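Local coordinates for protein malonate decarboxylase subunit alpha (Acinetobacter baumannii ATCC 17978, PDB 6MPR) that probably transfers the acyl carrier protein from its acetyl thioester to malonate, within the complex that decarboxylates malonate to acetate, at residues 397-408 with 423-431. Residues are numbered along the deposited sequence; the frame is centred on the assembly and turned at random. Where two conformers were deposited one is given.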
# COMPACT_ATOMS: atom_id res chain seq x y z
N ASP A 397 5.45 5.00 -11.09
CA ASP A 397 4.66 6.20 -10.86
C ASP A 397 3.34 5.80 -10.20
O ASP A 397 2.51 5.13 -10.84
CB ASP A 397 4.40 6.91 -12.19
CG ASP A 397 3.58 8.18 -12.00
OD1 ASP A 397 3.71 8.81 -10.93
OD2 ASP A 397 2.81 8.52 -12.92
N PRO A 398 3.12 6.16 -8.93
CA PRO A 398 1.89 5.75 -8.25
C PRO A 398 0.68 6.52 -8.77
O PRO A 398 0.51 7.70 -8.43
CB PRO A 398 2.18 6.09 -6.78
CG PRO A 398 3.15 7.27 -6.85
CD PRO A 398 3.99 7.00 -8.09
N ARG A 399 -0.16 5.88 -9.58
CA ARG A 399 -1.24 6.58 -10.27
C ARG A 399 -2.46 6.81 -9.37
O ARG A 399 -3.42 7.45 -9.82
CB ARG A 399 -1.63 5.80 -11.54
CG ARG A 399 -0.49 5.72 -12.59
CD ARG A 399 -0.31 7.05 -13.35
NE ARG A 399 0.85 7.07 -14.26
CZ ARG A 399 0.83 6.63 -15.51
NH1 ARG A 399 -0.29 6.14 -16.03
NH2 ARG A 399 1.92 6.69 -16.26
N GLY A 400 -2.44 6.31 -8.14
CA GLY A 400 -3.45 6.64 -7.16
C GLY A 400 -3.09 7.85 -6.34
O GLY A 400 -3.92 8.35 -5.56
N ARG A 401 -1.88 8.38 -6.51
CA ARG A 401 -1.42 9.52 -5.73
C ARG A 401 -2.04 10.83 -6.22
O ARG A 401 -2.10 11.10 -7.43
CB ARG A 401 0.11 9.63 -5.78
CG ARG A 401 0.63 10.92 -5.14
CD ARG A 401 2.14 10.99 -4.99
NE ARG A 401 2.50 12.37 -4.64
CZ ARG A 401 3.67 12.74 -4.13
NH1 ARG A 401 4.62 11.85 -3.88
NH2 ARG A 401 3.88 14.02 -3.87
N ARG A 402 -2.48 11.65 -5.27
CA ARG A 402 -3.07 12.95 -5.56
C ARG A 402 -2.40 14.12 -4.87
O ARG A 402 -2.53 15.25 -5.36
CB ARG A 402 -4.56 12.94 -5.20
CG ARG A 402 -5.39 11.85 -5.93
CD ARG A 402 -5.50 12.18 -7.43
NE ARG A 402 -6.32 11.20 -8.15
CZ ARG A 402 -5.83 10.14 -8.77
NH1 ARG A 402 -4.52 9.89 -8.76
NH2 ARG A 402 -6.65 9.29 -9.36
N HIS A 403 -1.66 13.92 -3.77
CA HIS A 403 -1.08 15.07 -3.09
C HIS A 403 0.18 15.53 -3.80
O HIS A 403 0.95 14.73 -4.35
CB HIS A 403 -0.79 14.80 -1.60
CG HIS A 403 0.49 14.06 -1.32
ND1 HIS A 403 0.62 12.70 -1.51
CD2 HIS A 403 1.67 14.49 -0.82
CE1 HIS A 403 1.84 12.32 -1.15
NE2 HIS A 403 2.50 13.39 -0.74
N ASP A 404 0.39 16.84 -3.77
CA ASP A 404 1.51 17.49 -4.44
C ASP A 404 2.65 17.75 -3.48
O ASP A 404 2.44 18.06 -2.30
CB ASP A 404 1.08 18.81 -5.07
CG ASP A 404 0.49 19.77 -4.06
OD1 ASP A 404 -0.54 19.44 -3.45
OD2 ASP A 404 1.07 20.85 -3.86
N THR A 405 3.86 17.60 -3.99
CA THR A 405 5.09 18.10 -3.40
C THR A 405 5.86 18.71 -4.57
O THR A 405 5.55 18.41 -5.73
CB THR A 405 5.94 17.00 -2.75
OG1 THR A 405 6.33 16.06 -3.75
CG2 THR A 405 5.18 16.26 -1.62
N PRO A 406 6.86 19.57 -4.29
CA PRO A 406 7.55 20.25 -5.41
C PRO A 406 8.19 19.31 -6.43
O PRO A 406 8.05 19.55 -7.64
CB PRO A 406 8.60 21.11 -4.68
CG PRO A 406 7.96 21.42 -3.34
CD PRO A 406 7.24 20.13 -2.98
N ALA A 407 8.90 18.26 -6.00
CA ALA A 407 9.53 17.36 -6.97
C ALA A 407 8.48 16.66 -7.82
O ALA A 407 8.65 16.50 -9.04
CB ALA A 407 10.40 16.32 -6.25
N TRP A 408 7.38 16.21 -7.20
CA TRP A 408 6.34 15.50 -7.93
C TRP A 408 5.65 16.41 -8.95
O TRP A 408 5.37 15.99 -10.08
CB TRP A 408 5.34 14.93 -6.92
CG TRP A 408 4.22 14.09 -7.45
CD1 TRP A 408 4.25 12.75 -7.70
CD2 TRP A 408 2.88 14.52 -7.71
NE1 TRP A 408 3.01 12.33 -8.13
CE2 TRP A 408 2.15 13.40 -8.13
CE3 TRP A 408 2.23 15.75 -7.62
CZ2 TRP A 408 0.81 13.47 -8.48
CZ3 TRP A 408 0.90 15.82 -7.96
CH2 TRP A 408 0.20 14.68 -8.39
N LEU A 423 -5.51 19.66 -15.57
CA LEU A 423 -5.89 18.26 -15.78
C LEU A 423 -4.69 17.32 -15.86
O LEU A 423 -4.88 16.10 -15.87
CB LEU A 423 -6.73 18.12 -17.06
CG LEU A 423 -8.03 18.92 -17.12
CD1 LEU A 423 -8.68 18.89 -18.53
CD2 LEU A 423 -9.01 18.40 -16.08
N ALA A 424 -3.47 17.85 -15.95
CA ALA A 424 -2.29 17.02 -15.91
C ALA A 424 -1.93 16.71 -14.46
O ALA A 424 -2.42 17.35 -13.52
CB ALA A 424 -1.13 17.70 -16.62
N ARG A 425 -1.10 15.70 -14.26
CA ARG A 425 -0.68 15.36 -12.91
C ARG A 425 0.83 15.21 -12.82
O ARG A 425 1.54 15.05 -13.83
CB ARG A 425 -1.37 14.08 -12.42
CG ARG A 425 -1.56 13.03 -13.50
CD ARG A 425 -2.01 11.77 -12.82
NE ARG A 425 -2.50 10.75 -13.73
CZ ARG A 425 -2.91 9.56 -13.31
NH1 ARG A 425 -2.86 9.30 -12.01
NH2 ARG A 425 -3.36 8.66 -14.16
N GLY A 426 1.32 15.30 -11.60
CA GLY A 426 2.72 15.07 -11.34
C GLY A 426 3.06 13.60 -11.47
O GLY A 426 2.22 12.75 -11.79
N LYS A 427 4.34 13.29 -11.21
CA LYS A 427 4.85 11.93 -11.29
C LYS A 427 5.92 11.74 -10.22
O LYS A 427 6.69 12.66 -9.91
CB LYS A 427 5.47 11.62 -12.67
CG LYS A 427 4.61 11.97 -13.88
CD LYS A 427 5.32 11.55 -15.16
CE LYS A 427 4.43 11.66 -16.39
NZ LYS A 427 4.25 13.05 -16.87
N LYS A 428 5.99 10.54 -9.67
CA LYS A 428 7.08 10.27 -8.74
C LYS A 428 8.38 10.09 -9.53
O LYS A 428 8.38 9.55 -10.64
CB LYS A 428 6.79 9.03 -7.92
CG LYS A 428 7.82 8.68 -6.84
CD LYS A 428 7.58 7.20 -6.50
CE LYS A 428 8.62 6.64 -5.58
NZ LYS A 428 8.17 5.29 -5.16
N LEU A 429 9.49 10.54 -8.94
CA LEU A 429 10.79 10.35 -9.58
C LEU A 429 11.28 8.93 -9.34
O LEU A 429 11.28 8.44 -8.21
CB LEU A 429 11.82 11.35 -9.05
CG LEU A 429 11.65 12.82 -9.47
CD1 LEU A 429 10.38 13.44 -8.85
CD2 LEU A 429 12.90 13.62 -9.11
N VAL A 430 11.67 8.27 -10.42
CA VAL A 430 12.16 6.90 -10.40
C VAL A 430 13.47 6.92 -11.18
O VAL A 430 13.46 7.15 -12.40
CB VAL A 430 11.15 5.92 -11.00
CG1 VAL A 430 11.76 4.55 -11.21
CG2 VAL A 430 9.93 5.83 -10.09
N VAL A 431 14.59 6.73 -10.48
CA VAL A 431 15.92 6.88 -11.06
C VAL A 431 16.57 5.51 -11.17
O VAL A 431 16.69 4.78 -10.17
CB VAL A 431 16.80 7.81 -10.20
CG1 VAL A 431 18.16 8.05 -10.90
CG2 VAL A 431 16.06 9.11 -9.90
O HOH W 1 0.91 10.40 -12.43
O HOH W 2 -1.08 10.38 -9.88
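Lys427 N donates to Trp408 O (3.1 Å), joining the first turn of helix 406-410 to the loop that runs into strand 429-433, while Lys428 N goes to the carboxylate of Asp397. That second bond, to OD1, comes in from above the carboxylate plane. With CG anti to the backbone N (chi1 -179°), Asp397 reaches across to this amide with one oxygen; its other, OD2, forms a salt bridge with Arg399 NE at 2.8 Å in one of the two Arg399 conformers, and a water lies within hydrogen-bonding distance of both OD2 and Gly426 O. Gly426 CA sits nearly on the normal of the Trp408 six-membered ring, 3.5 Å from its centroid in a CH-pi contact; glycine suits the place because a CB would run into Trp408 O. The Arg401 guanidinium lies over the CD1 side of the opposite face, with His403 O beside it. Strand 429-433 belongs to a mixed sheet, where it pairs in parallel with strand 363-366. Leu429, at its start, puts CD1 against Ala407 CB (3.9 Å), the small alanine letting the leucine branch approach the helix. Arg425, extended from CG to NE, donates through NH1 to Arg399 O (2.9 Å), which Arg402 NH1 also grips from the same face. This shared acceptor draws Arg425 NH1 and Arg402 NH1 to 3.7 Å, their like charges probably offset by Asp470 and Asp471 of the second subunit, salt-bridged to Arg425 NH2. Arg402 NE hydrogen-bonds Ile465 O of that subunit.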